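Local coordinates for protein subclass B1 metallo-beta-lactamase (Myroides odoratimimus, PDB 6T5L) that probably hydrolyses beta-lactam antibiotics, carbapenems among them, using zinc ions held in the active site of the metallo-beta-lactamase fold, at residues A[32-37]-A[216-221]; A[54-59]-A[63-68]; A[93-98]-A[175-180]; A[165-170]-A[179-184]. One frame throughout, in Å; residues are numbered along the deposited sequence.

Contact 1 (A[32-37]-A[216-221]). With ZN (zinc ion), chain D.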
loop_
_atom_site.group_PDB
_atom_site.type_symbol
_atom_site.label_atom_id
_atom_site.label_comp_id
_atom_site.label_asym_id
_atom_site.label_seq_id
_atom_site.Cartn_x
_atom_site.Cartn_y
_atom_site.Cartn_z
ATOM N N ASN A 32 5.388 3.154 16.647
ATOM C CA ASN A 32 5.165 1.904 17.357
ATOM C C ASN A 32 4.253 0.962 16.558
ATOM O O ASN A 32 4.383 -0.253 16.683
ATOM C CB ASN A 32 4.612 2.198 18.763
ATOM C CG ASN A 32 5.629 2.980 19.643
ATOM O OD1 ASN A 32 6.846 2.759 19.549
ATOM N ND2 ASN A 32 5.133 3.871 20.489
ATOM N N HIS A 33 3.378 1.473 15.700
ATOM C CA HIS A 33 2.486 0.604 14.955
ATOM C C HIS A 33 2.742 0.572 13.459
ATOM O O HIS A 33 2.063 -0.181 12.748
ATOM C CB HIS A 33 1.030 1.026 15.166
ATOM C CG HIS A 33 0.645 1.121 16.599
ATOM N ND1 HIS A 33 0.498 0.018 17.409
ATOM C CD2 HIS A 33 0.407 2.199 17.384
ATOM C CE1 HIS A 33 0.185 0.411 18.633
ATOM N NE2 HIS A 33 0.112 1.726 18.639
ATOM N N ILE A 34 3.641 1.396 12.945
ATOM C CA ILE A 34 3.662 1.640 11.517
ATOM C C ILE A 34 5.059 1.392 10.989
ATOM O O ILE A 34 5.982 2.129 11.308
ATOM C CB ILE A 34 3.213 3.071 11.157
ATOM C CG1 ILE A 34 1.750 3.281 11.443
ATOM C CG2 ILE A 34 3.586 3.375 9.685
ATOM C CD1 ILE A 34 0.819 2.521 10.600
ATOM N N TYR A 35 5.159 0.462 10.080
ATOM C CA TYR A 35 6.373 0.052 9.413
ATOM C C TYR A 35 6.120 0.232 7.917
ATOM O O TYR A 35 4.986 0.082 7.461
ATOM C CB TYR A 35 6.687 -1.434 9.730
ATOM C CG TYR A 35 7.001 -1.771 11.201
ATOM C CD1 TYR A 35 6.013 -1.813 12.138
ATOM C CD2 TYR A 35 8.275 -2.135 11.590
ATOM C CE1 TYR A 35 6.270 -2.113 13.436
ATOM C CE2 TYR A 35 8.568 -2.451 12.932
ATOM C CZ TYR A 35 7.553 -2.440 13.845
ATOM O OH TYR A 35 7.773 -2.761 15.170
ATOM N N GLU A 36 7.158 0.613 7.188
ATOM C CA GLU A 36 7.172 0.753 5.742
ATOM C C GLU A 36 8.029 -0.385 5.169
ATOM O O GLU A 36 9.140 -0.665 5.676
ATOM C CB GLU A 36 7.757 2.118 5.363
ATOM C CG GLU A 36 7.899 2.362 3.866
ATOM C CD GLU A 36 8.771 3.530 3.451
ATOM O OE1 GLU A 36 8.328 4.173 2.480
ATOM O OE2 GLU A 36 9.889 3.800 3.999
ATOM N N HIS A 37 7.472 -1.113 4.200
ATOM C CA HIS A 37 8.231 -2.141 3.495
ATOM C C HIS A 37 8.586 -1.618 2.109
ATOM O O HIS A 37 7.776 -0.933 1.457
ATOM C CB HIS A 37 7.488 -3.497 3.462
ATOM C CG HIS A 37 6.232 -3.583 2.644
ATOM N ND1 HIS A 37 6.251 -3.715 1.269
ATOM C CD2 HIS A 37 4.925 -3.748 3.014
ATOM C CE1 HIS A 37 5.017 -3.904 0.819
ATOM N NE2 HIS A 37 4.192 -3.928 1.859
ATOM N N ILE A 216 1.963 10.912 9.041
ATOM C CA ILE A 216 2.766 9.940 8.315
ATOM C C ILE A 216 2.009 9.668 7.032
ATOM O O ILE A 216 0.849 9.249 7.079
ATOM C CB ILE A 216 2.985 8.637 9.104
ATOM C CG1 ILE A 216 3.931 8.868 10.301
ATOM C CG2 ILE A 216 3.585 7.567 8.203
ATOM C CD1 ILE A 216 3.990 7.719 11.219
ATOM N N VAL A 217 2.641 9.940 5.899
ATOM C CA VAL A 217 2.031 9.716 4.602
ATOM C C VAL A 217 3.042 8.958 3.759
ATOM O O VAL A 217 4.144 9.464 3.512
ATOM C CB VAL A 217 1.634 11.045 3.931
ATOM C CG1 VAL A 217 1.106 10.784 2.513
ATOM C CG2 VAL A 217 0.605 11.813 4.799
ATOM N N ILE A 218 2.687 7.754 3.334
ATOM C CA ILE A 218 3.644 6.911 2.614
ATOM C C ILE A 218 3.206 6.860 1.153
ATOM O O ILE A 218 2.115 6.362 0.860
ATOM C CB ILE A 218 3.746 5.503 3.214
ATOM C CG1 ILE A 218 4.300 5.593 4.637
ATOM C CG2 ILE A 218 4.608 4.639 2.301
ATOM C CD1 ILE A 218 4.014 4.295 5.441
ATOM N N PRO A 219 3.983 7.403 0.238
ATOM C CA PRO A 219 3.649 7.307 -1.178
ATOM C C PRO A 219 4.024 5.929 -1.717
ATOM O O PRO A 219 4.781 5.182 -1.093
ATOM C CB PRO A 219 4.546 8.366 -1.811
ATOM C CG PRO A 219 5.844 8.287 -0.931
ATOM C CD PRO A 219 5.374 7.885 0.449
ATOM N N GLY A 220 3.555 5.640 -2.941
ATOM C CA GLY A 220 3.804 4.325 -3.544
ATOM C C GLY A 220 5.251 4.166 -3.934
ATOM O O GLY A 220 5.784 3.053 -3.951
ATOM N N HIS A 221 5.927 5.280 -4.220
ATOM C CA HIS A 221 7.351 5.216 -4.514
ATOM C C HIS A 221 8.048 6.402 -3.858
ATOM O O HIS A 221 7.528 7.515 -3.918
ATOM C CB HIS A 221 7.559 5.225 -6.037
ATOM C CG HIS A 221 6.683 4.246 -6.757
ATOM N ND1 HIS A 221 7.113 2.987 -7.116
ATOM C CD2 HIS A 221 5.396 4.332 -7.163
ATOM C CE1 HIS A 221 6.134 2.346 -7.724
ATOM N NE2 HIS A 221 5.082 3.141 -7.769
HETATM ZN ZN ZN D . 3.188 2.391 -8.284
HETATM O O HOH W 1 3.313 4.385 -9.448
#
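E36 and I218 meet because each sends a branch out anti to its own backbone N: CG of E36 (chi1 177°), from which the chain runs on extended, and CG2 of I218, left there by a chi1 of -64° measured to CG1. The two side chains cross obliquely, and E36 OE1 comes to 3.8 Å from I218 CG2, an oxygen resting against a methyl with no polar bond between them. The other carboxylate oxygen, OE2, is hydrogen-bonded to N28 ND2, which ties down the buried end of the glutamate. Nearer the start of both strands the contact turns wholly apolar. I34 CG2 lies 4.4 Å from I216 CG2, and the same I34 methyl is 4.4 Å from I218 CD1, so one branch touches both isoleucines. These residues belong to the interior of the two-sheet sandwich of the metallo-beta-lactamase fold: strand 34-37 is part of one sheet, strand 216-219 part of the other. The short strand axes run almost parallel, 16° apart and 9.6 Å from each other at closest approach, and no hydrogen bond joins them. A175 and F177 on strand 175-179 extend the same apolar layer against I34, I216 and I218. Farther along segment 216-221 the chain supplies a metal ligand: H221 NE2 binds a zinc ion at 2.1 Å, shared with D100 and C180, while its ND1 is hydrogen-bonded to A50 O.

Contact 2 (A[54-59]-A[63-68])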
loop_
_atom_site.group_PDB
_atom_site.type_symbol
_atom_site.label_atom_id
_atom_site.label_comp_id
_atom_site.label_asym_id
_atom_site.label_seq_id
_atom_site.Cartn_x
_atom_site.Cartn_y
_atom_site.Cartn_z
ATOM N N MET A 54 2.853 -0.665 3.338
ATOM C CA MET A 54 2.640 -0.302 4.757
ATOM C C MET A 54 2.316 -1.587 5.531
ATOM O O MET A 54 1.469 -2.420 5.121
ATOM C CB MET A 54 1.515 0.814 5.016
ATOM C CG MET A 54 1.575 1.414 6.492
ATOM S SD MET A 54 0.680 2.895 6.701
ATOM C CE MET A 54 -1.025 2.172 6.751
ATOM N N LEU A 55 2.997 -1.707 6.663
ATOM C CA LEU A 55 2.687 -2.732 7.639
ATOM C C LEU A 55 2.139 -2.024 8.856
ATOM O O LEU A 55 2.809 -1.147 9.413
ATOM C CB LEU A 55 3.941 -3.508 8.001
ATOM C CG LEU A 55 4.510 -4.576 7.101
ATOM C CD1 LEU A 55 5.278 -5.535 8.078
ATOM C CD2 LEU A 55 3.517 -5.356 6.302
ATOM N N VAL A 56 0.950 -2.429 9.267
ATOM C CA VAL A 56 0.320 -1.945 10.484
ATOM C C VAL A 56 0.362 -3.083 11.500
ATOM O O VAL A 56 -0.158 -4.200 11.259
ATOM C CB VAL A 56 -1.115 -1.484 10.223
ATOM C CG1 VAL A 56 -1.762 -0.988 11.529
ATOM C CG2 VAL A 56 -1.140 -0.433 9.135
ATOM N N LEU A 57 0.939 -2.770 12.652
ATOM C CA LEU A 57 1.111 -3.715 13.748
ATOM C C LEU A 57 0.331 -3.276 14.981
ATOM O O LEU A 57 0.487 -2.131 15.436
ATOM C CB LEU A 57 2.576 -3.843 14.108
ATOM C CG LEU A 57 2.936 -4.543 15.414
ATOM C CD1 LEU A 57 2.657 -6.024 15.493
ATOM C CD2 LEU A 57 4.382 -4.201 15.724
ATOM N N ASN A 58 -0.478 -4.191 15.547
ATOM C CA ASN A 58 -1.048 -3.962 16.877
ATOM C C ASN A 58 -1.318 -5.279 17.618
ATOM O O ASN A 58 -1.862 -6.219 17.036
ATOM C CB ASN A 58 -2.336 -3.142 16.773
ATOM C CG ASN A 58 -2.883 -2.731 18.144
ATOM O OD1 ASN A 58 -2.148 -2.192 19.001
ATOM N ND2 ASN A 58 -4.153 -3.062 18.387
ATOM N N GLU A 59 -0.900 -5.356 18.877
ATOM C CA GLU A 59 -1.063 -6.581 19.710
ATOM C C GLU A 59 -0.651 -7.842 18.930
ATOM O O GLU A 59 -1.362 -8.839 18.838
ATOM C CB GLU A 59 -2.511 -6.706 20.275
ATOM C CG GLU A 59 -2.843 -5.618 21.263
ATOM C CD GLU A 59 -4.298 -5.589 21.828
ATOM O OE1 GLU A 59 -5.287 -5.689 21.075
ATOM O OE2 GLU A 59 -4.443 -5.473 23.069
ATOM N N VAL A 63 -1.515 -6.073 9.603
ATOM C CA VAL A 63 -2.195 -5.886 8.322
ATOM C C VAL A 63 -1.212 -5.241 7.344
ATOM O O VAL A 63 -0.543 -4.258 7.673
ATOM C CB VAL A 63 -3.465 -5.013 8.417
ATOM C CG1 VAL A 63 -3.964 -4.607 7.000
ATOM C CG2 VAL A 63 -4.574 -5.736 9.161
ATOM N N VAL A 64 -1.191 -5.731 6.123
ATOM C CA VAL A 64 -0.212 -5.300 5.127
ATOM C C VAL A 64 -0.978 -4.630 4.009
ATOM O O VAL A 64 -1.973 -5.191 3.510
ATOM C CB VAL A 64 0.584 -6.501 4.565
ATOM C CG1 VAL A 64 1.628 -6.103 3.476
ATOM C CG2 VAL A 64 1.232 -7.280 5.731
ATOM N N PHE A 65 -0.533 -3.442 3.639
ATOM C CA PHE A 65 -1.012 -2.749 2.453
ATOM C C PHE A 65 0.029 -2.993 1.370
ATOM O O PHE A 65 1.190 -2.595 1.538
ATOM C CB PHE A 65 -1.192 -1.238 2.727
ATOM C CG PHE A 65 -2.376 -0.928 3.567
ATOM C CD1 PHE A 65 -2.279 -0.880 4.952
ATOM C CD2 PHE A 65 -3.592 -0.751 2.979
ATOM C CE1 PHE A 65 -3.401 -0.602 5.739
ATOM C CE2 PHE A 65 -4.720 -0.507 3.742
ATOM C CZ PHE A 65 -4.631 -0.420 5.129
ATOM N N ASP A 66 -0.384 -3.612 0.265
ATOM C CA ASP A 66 0.511 -3.975 -0.823
ATOM C C ASP A 66 1.512 -5.110 -0.573
ATOM O O ASP A 66 2.255 -5.081 0.418
ATOM C CB ASP A 66 1.296 -2.793 -1.353
ATOM C CG ASP A 66 0.449 -1.837 -2.193
ATOM O OD1 ASP A 66 -0.822 -1.966 -2.184
ATOM O OD2 ASP A 66 1.068 -0.952 -2.841
ATOM N N THR A 67 1.357 -6.217 -1.276
ATOM C CA THR A 67 2.482 -7.144 -1.289
ATOM C C THR A 67 3.744 -6.422 -1.749
ATOM O O THR A 67 3.667 -5.500 -2.565
ATOM C CB THR A 67 2.211 -8.375 -2.162
ATOM O OG1 THR A 67 2.327 -8.064 -3.565
ATOM C CG2 THR A 67 0.816 -8.946 -1.841
ATOM N N PRO A 68 4.907 -6.788 -1.217
ATOM C CA PRO A 68 6.169 -6.557 -1.940
ATOM C C PRO A 68 6.096 -7.156 -3.341
ATOM O O PRO A 68 5.172 -7.905 -3.677
ATOM C CB PRO A 68 7.241 -7.264 -1.090
ATOM C CG PRO A 68 6.596 -7.507 0.294
ATOM C CD PRO A 68 5.076 -7.605 0.015
#
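M54 and F65 face each other as a hydrogen-bonded pair in the antiparallel hairpin of strands 49-58 and 61-65, and their side chains lie next to each other on the same face of the sheet. M54 N donates to F65 O at 3.1 Å, and F65 N returns the bond to M54 O at 2.7 Å. The methionine chain bends at its end (chi3 76°), bringing M54 CE to 3.8 Å from F65 CD1, oblique to the ring. V56 and V63 form the next hydrogen-bonded pair: V56 N reaches V63 O at 2.8 Å with a nearly straight N-H...O (176°). V56 CG2 meets the ring of F65 at its edge, 4.1 Å from CE1. V152 of the opposing sheet packs on V56, V63 and F65 across the sandwich. L55 and V64, the non-hydrogen-bonded pair between, point to the other face, where L55 meets L77 of helix 71-83. Beyond the strand, T67 OG1 gives its hydrogen to P68 O at 2.9 Å, tilted 28° from the carbonyl plane.

Contact 3 (A[93-98]-A[175-180]). With ZN (zinc ion), chain C; ZN (zinc ion), chain D.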
loop_
_atom_site.group_PDB
_atom_site.type_symbol
_atom_site.label_atom_id
_atom_site.label_comp_id
_atom_site.label_asym_id
_atom_site.label_seq_id
_atom_site.Cartn_x
_atom_site.Cartn_y
_atom_site.Cartn_z
ATOM N N ILE A 93 -4.175 -6.058 1.989
ATOM C CA ILE A 93 -4.974 -5.139 1.221
ATOM C C ILE A 93 -4.134 -4.619 0.080
ATOM O O ILE A 93 -3.358 -3.680 0.228
ATOM C CB ILE A 93 -5.508 -3.956 2.074
ATOM C CG1 ILE A 93 -6.283 -4.488 3.281
ATOM C CG2 ILE A 93 -6.318 -3.033 1.190
ATOM C CD1 ILE A 93 -6.390 -3.547 4.403
ATOM N N PRO A 94 -4.313 -5.162 -1.125
ATOM C CA PRO A 94 -3.677 -4.544 -2.293
ATOM C C PRO A 94 -4.412 -3.263 -2.676
ATOM O O PRO A 94 -5.629 -3.278 -2.821
ATOM C CB PRO A 94 -3.803 -5.609 -3.385
ATOM C CG PRO A 94 -4.668 -6.712 -2.836
ATOM C CD PRO A 94 -5.196 -6.276 -1.473
ATOM N N THR A 95 -3.677 -2.165 -2.868
ATOM C CA THR A 95 -4.315 -0.849 -2.984
ATOM C C THR A 95 -4.721 -0.534 -4.422
ATOM O O THR A 95 -5.493 0.416 -4.615
ATOM C CB THR A 95 -3.414 0.292 -2.428
ATOM O OG1 THR A 95 -2.186 0.363 -3.169
ATOM C CG2 THR A 95 -3.173 0.075 -0.952
ATOM N N HIS A 96 -4.170 -1.270 -5.416
ATOM C CA HIS A 96 -4.684 -1.335 -6.792
ATOM C C HIS A 96 -4.133 -2.592 -7.492
ATOM O O HIS A 96 -3.476 -3.444 -6.887
ATOM C CB HIS A 96 -4.421 -0.034 -7.620
ATOM C CG HIS A 96 -2.977 0.318 -7.864
ATOM N ND1 HIS A 96 -2.188 0.866 -6.884
ATOM C CD2 HIS A 96 -2.230 0.360 -9.010
ATOM C CE1 HIS A 96 -0.991 1.146 -7.399
ATOM N NE2 HIS A 96 -0.985 0.820 -8.679
ATOM N N PHE A 97 -4.434 -2.720 -8.777
ATOM C CA PHE A 97 -4.264 -3.997 -9.472
ATOM C C PHE A 97 -2.875 -4.172 -10.095
ATOM O O PHE A 97 -2.607 -5.223 -10.661
ATOM C CB PHE A 97 -5.343 -4.152 -10.552
ATOM C CG PHE A 97 -5.133 -3.268 -11.748
ATOM C CD1 PHE A 97 -5.517 -1.936 -11.744
ATOM C CD2 PHE A 97 -4.575 -3.792 -12.905
ATOM C CE1 PHE A 97 -5.310 -1.117 -12.894
ATOM C CE2 PHE A 97 -4.389 -2.995 -14.053
ATOM C CZ PHE A 97 -4.730 -1.674 -14.045
ATOM N N HIS A 98 -1.967 -3.213 -9.971
ATOM C CA HIS A 98 -0.655 -3.384 -10.589
ATOM C C HIS A 98 0.227 -4.322 -9.770
ATOM O O HIS A 98 -0.080 -4.654 -8.624
ATOM C CB HIS A 98 0.054 -2.046 -10.707
ATOM C CG HIS A 98 -0.504 -1.197 -11.781
ATOM N ND1 HIS A 98 -0.404 0.177 -11.776
ATOM C CD2 HIS A 98 -1.158 -1.535 -12.915
ATOM C CE1 HIS A 98 -0.991 0.651 -12.864
ATOM N NE2 HIS A 98 -1.430 -0.369 -13.587
ATOM N N ALA A 175 -1.620 7.879 10.377
ATOM C CA ALA A 175 -0.805 7.344 9.305
ATOM C C ALA A 175 -1.649 7.024 8.082
ATOM O O ALA A 175 -2.693 6.357 8.193
ATOM C CB ALA A 175 -0.075 6.090 9.795
ATOM N N VAL A 176 -1.177 7.448 6.914
ATOM C CA VAL A 176 -1.895 7.214 5.662
ATOM C C VAL A 176 -0.951 6.507 4.705
ATOM O O VAL A 176 0.163 6.996 4.475
ATOM C CB VAL A 176 -2.385 8.535 5.061
ATOM C CG1 VAL A 176 -3.159 8.277 3.757
ATOM C CG2 VAL A 176 -3.273 9.335 6.054
ATOM N N PHE A 177 -1.356 5.342 4.164
ATOM C CA PHE A 177 -0.629 4.786 3.022
ATOM C C PHE A 177 -1.297 5.373 1.779
ATOM O O PHE A 177 -2.418 4.974 1.406
ATOM C CB PHE A 177 -0.670 3.267 2.965
ATOM C CG PHE A 177 0.070 2.685 1.764
ATOM C CD1 PHE A 177 1.437 2.882 1.613
ATOM C CD2 PHE A 177 -0.599 1.930 0.808
ATOM C CE1 PHE A 177 2.125 2.349 0.504
ATOM C CE2 PHE A 177 0.055 1.403 -0.287
ATOM C CZ PHE A 177 1.424 1.597 -0.450
ATOM N N GLY A 178 -0.601 6.292 1.117
ATOM C CA GLY A 178 -1.133 6.860 -0.098
ATOM C C GLY A 178 -1.086 5.923 -1.263
ATOM O O GLY A 178 -1.929 6.056 -2.155
ATOM N N GLY A 179 -0.180 4.934 -1.241
ATOM C CA GLY A 179 0.036 4.226 -2.462
ATOM C C GLY A 179 0.383 5.165 -3.627
ATOM O O GLY A 179 0.769 6.337 -3.492
ATOM N N CYS A 180 0.196 4.610 -4.807
ATOM C CA CYS A 180 0.628 5.307 -6.014
ATOM C C CYS A 180 -0.268 6.440 -6.434
ATOM O O CYS A 180 0.128 7.228 -7.298
ATOM C CB CYS A 180 0.748 4.302 -7.141
ATOM S SG CYS A 180 1.833 2.946 -6.719
HETATM ZN ZN ZN C . 0.195 1.333 -10.262
HETATM ZN ZN ZN D . 3.188 2.391 -8.284
HETATM O O HOH W 2 -1.961 2.397 -4.604
HETATM O O HOH W 3 1.314 1.131 -9.708
HETATM O O HOH W 1 3.313 4.385 -9.448
#
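The HxHxD zinc-binding motif of the metallo-beta-lactamases, here H96, H98 and D100, meets segment 175-180 where H96 faces C180, a ligand of the second zinc ion. C180 SG sits at the edge of the H96 imidazole, near its plane, 3.4 Å from H96 CE1. Each of the two is bound to a different metal. H96 NE2 and H98 ND1 hold one zinc, each at 2.0 Å, with H161 as the third protein ligand; C180 SG binds the other at 2.1 Å, alongside D100 and H221. H98 NE2 is in turn hydrogen-bonded to D194, and the zinc at ND1 and D194 at NE2 together hold the orientation of that ring. One step back from the metals, T95 CG2 abuts the edge of F177, 3.6 Å from CE2, the two side chains crossing at about a right angle. With T95 chi1 at 61°, CG2 lies anti to the carbonyl carbon and OG1 is turned to D66 OD1, its hydrogen-bond partner. A water bridges the segments: it lies 2.5 Å from T95 OG1 and accepts hydrogens from H96 ND1 at 2.8 Å and C180 N at 3.1 Å.

Contact 4 (A[165-170]-A[179-184]). With ZN (zinc ion), chain D.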
loop_
_atom_site.group_PDB
_atom_site.type_symbol
_atom_site.label_atom_id
_atom_site.label_comp_id
_atom_site.label_asym_id
_atom_site.label_seq_id
_atom_site.Cartn_x
_atom_site.Cartn_y
_atom_site.Cartn_z
ATOM N N ASN A 165 -7.673 2.902 -7.378
ATOM C CA ASN A 165 -6.704 3.065 -6.310
ATOM C C ASN A 165 -7.433 3.424 -5.001
ATOM O O ASN A 165 -8.329 4.292 -4.980
ATOM C CB ASN A 165 -5.635 4.106 -6.680
ATOM C CG ASN A 165 -6.155 5.381 -7.339
ATOM O OD1 ASN A 165 -5.372 6.026 -8.057
ATOM N ND2 ASN A 165 -7.395 5.742 -7.134
ATOM N N VAL A 166 -7.082 2.710 -3.895
ATOM C CA VAL A 166 -7.575 3.001 -2.545
ATOM C C VAL A 166 -6.416 3.476 -1.633
ATOM O O VAL A 166 -5.224 3.266 -1.969
ATOM C CB VAL A 166 -8.292 1.790 -1.905
ATOM C CG1 VAL A 166 -9.525 1.380 -2.675
ATOM C CG2 VAL A 166 -7.411 0.509 -1.723
ATOM N N VAL A 167 -6.805 4.057 -0.437
ATOM C CA VAL A 167 -5.875 4.642 0.533
ATOM C C VAL A 167 -6.031 3.911 1.870
ATOM O O VAL A 167 -7.148 3.572 2.280
ATOM C CB VAL A 167 -6.130 6.162 0.638
ATOM C CG1 VAL A 167 -5.112 6.885 1.556
ATOM C CG2 VAL A 167 -6.029 6.742 -0.752
ATOM N N GLY A 168 -4.917 3.593 2.494
ATOM C CA GLY A 168 -4.946 2.950 3.793
ATOM C C GLY A 168 -4.771 4.021 4.862
ATOM O O GLY A 168 -4.131 5.061 4.643
ATOM N N TYR A 169 -5.417 3.785 6.003
ATOM C CA TYR A 169 -5.450 4.703 7.112
ATOM C C TYR A 169 -5.435 3.968 8.441
ATOM O O TYR A 169 -6.284 3.094 8.689
ATOM C CB TYR A 169 -6.708 5.561 7.033
ATOM C CG TYR A 169 -6.804 6.637 8.069
ATOM C CD1 TYR A 169 -5.747 7.479 8.310
ATOM C CD2 TYR A 169 -7.966 6.820 8.790
ATOM C CE1 TYR A 169 -5.849 8.530 9.261
ATOM C CE2 TYR A 169 -8.089 7.848 9.715
ATOM C CZ TYR A 169 -7.018 8.687 9.961
ATOM O OH TYR A 169 -7.107 9.698 10.880
ATOM N N PHE A 170 -4.504 4.381 9.300
ATOM C CA PHE A 170 -4.488 3.970 10.703
ATOM C C PHE A 170 -4.531 5.202 11.608
ATOM O O PHE A 170 -3.475 5.830 11.839
ATOM C CB PHE A 170 -3.226 3.150 10.940
ATOM C CG PHE A 170 -3.164 2.450 12.290
ATOM C CD1 PHE A 170 -4.076 1.459 12.637
ATOM C CD2 PHE A 170 -2.180 2.808 13.213
ATOM C CE1 PHE A 170 -3.986 0.830 13.891
ATOM C CE2 PHE A 170 -2.075 2.167 14.473
ATOM C CZ PHE A 170 -2.974 1.184 14.808
ATOM N N GLY A 179 -0.180 4.934 -1.241
ATOM C CA GLY A 179 0.036 4.226 -2.462
ATOM C C GLY A 179 0.383 5.165 -3.627
ATOM O O GLY A 179 0.769 6.337 -3.492
ATOM N N CYS A 180 0.196 4.610 -4.807
ATOM C CA CYS A 180 0.628 5.307 -6.014
ATOM C C CYS A 180 -0.268 6.440 -6.434
ATOM O O CYS A 180 0.128 7.228 -7.298
ATOM C CB CYS A 180 0.748 4.302 -7.141
ATOM S SG CYS A 180 1.833 2.946 -6.719
ATOM N N LEU A 181 -1.439 6.578 -5.837
ATOM C CA LEU A 181 -2.130 7.854 -5.956
ATOM C C LEU A 181 -1.339 9.044 -5.397
ATOM O O LEU A 181 -1.580 10.176 -5.825
ATOM C CB LEU A 181 -3.472 7.743 -5.254
ATOM C CG LEU A 181 -4.404 8.948 -5.328
ATOM C CD1 LEU A 181 -5.181 9.132 -6.616
ATOM C CD2 LEU A 181 -5.342 8.750 -4.102
ATOM N N ILE A 182 -0.389 8.829 -4.504
ATOM C CA ILE A 182 0.323 9.909 -3.827
ATOM C C ILE A 182 1.786 9.848 -4.232
ATOM O O ILE A 182 2.426 8.797 -4.100
ATOM C CB ILE A 182 0.196 9.811 -2.290
ATOM C CG1 ILE A 182 -1.252 9.961 -1.865
ATOM C CG2 ILE A 182 1.025 10.895 -1.586
ATOM C CD1 ILE A 182 -1.995 11.215 -2.505
ATOM N N LYS A 183 2.320 10.979 -4.673
ATOM C CA LYS A 183 3.714 11.092 -5.058
ATOM C C LYS A 183 4.526 11.610 -3.867
ATOM O O LYS A 183 3.990 12.241 -2.954
ATOM C CB LYS A 183 3.894 12.067 -6.247
ATOM C CG LYS A 183 3.192 11.712 -7.574
ATOM C CD LYS A 183 3.497 10.287 -8.072
ATOM C CE LYS A 183 3.263 10.170 -9.552
ATOM N NZ LYS A 183 3.250 8.791 -9.982
ATOM N N GLU A 184 5.824 11.341 -3.905
ATOM C CA GLU A 184 6.822 11.932 -3.043
ATOM C C GLU A 184 7.128 13.334 -3.555
ATOM O O GLU A 184 6.788 13.703 -4.701
ATOM C CB GLU A 184 8.085 11.040 -3.007
ATOM C CG GLU A 184 8.988 11.220 -4.226
ATOM C CD GLU A 184 10.397 10.595 -4.091
ATOM O OE1 GLU A 184 10.898 10.147 -5.145
ATOM O OE2 GLU A 184 11.007 10.583 -2.983
HETATM ZN ZN ZN D . 3.188 2.391 -8.284
HETATM O O HOH W 1 3.313 4.385 -9.448
#
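Segment 165-170 runs past a type I beta turn, G179 to I182, with the CA atoms of N165 and L181 6.6 Å apart and the turn closed by I182 N to G179 O at 2.9 Å. No hydrogen bond crosses between the segments; side chains do the joining, and L181 does most of it. Its chi1 of -176° swings CG away from the backbone N and divides its two methyls between the two partner residues. CD1 takes N165, lying 3.4 Å from N165 OD1, while CD2 takes V167, 4.0 Å from V167 CG2. Both partners meet the leucine at about a right angle. N165 and V167 are each modelled in two conformations, and these contacts hold for the one described, in which N165 chi1 is 44°, with CG wedged between the backbone N and the carbonyl carbon. The turn of its amide is set at both ends, OD1 by a hydrogen bond from T162 N and ND2 by a weak one to G158 O, so the oxygen beside L181 CD1 has a polar partner elsewhere. C180, the zinc ligand, is the second residue of the beta turn, which makes L181 the immediate chain neighbour of a metal ligand. L181 also packs against T203, V204 and V207 of helix 200-210, and L181 O accepts a hydrogen bond from W200 NE1. I182 next to it reaches both V204 and helix 228-237, while V167 lies on V176 of strand 175-179, so the turn lies between these inner strands of the five-stranded sheet and helices 200-210 and 228-237.

Overall arrangement
Along the chain, contact 1 closes the outermost loop, and contacts 2, 3 and 4 all lie inside it, contact 2 ending before contacts 3 and 4 begin. Contact 2 belongs to the six-stranded sheet, contact 4 joins strand 167-170 of the five-stranded sheet to the loop after strand 175-179, and contact 1 joins the two sheets through side chains packed between them. Contact 3 links the loop after strand 88-93 to strand 175-179. Contacts 3 and 4 are nearest, their centres about 5 Å apart, and share G179 and C180; contacts 2 and 4 are farthest, about 13 Å. Contacts 1, 3 and 4 converge on one zinc ion, so the dizinc site lies where strand ends and loops of both sheets meet.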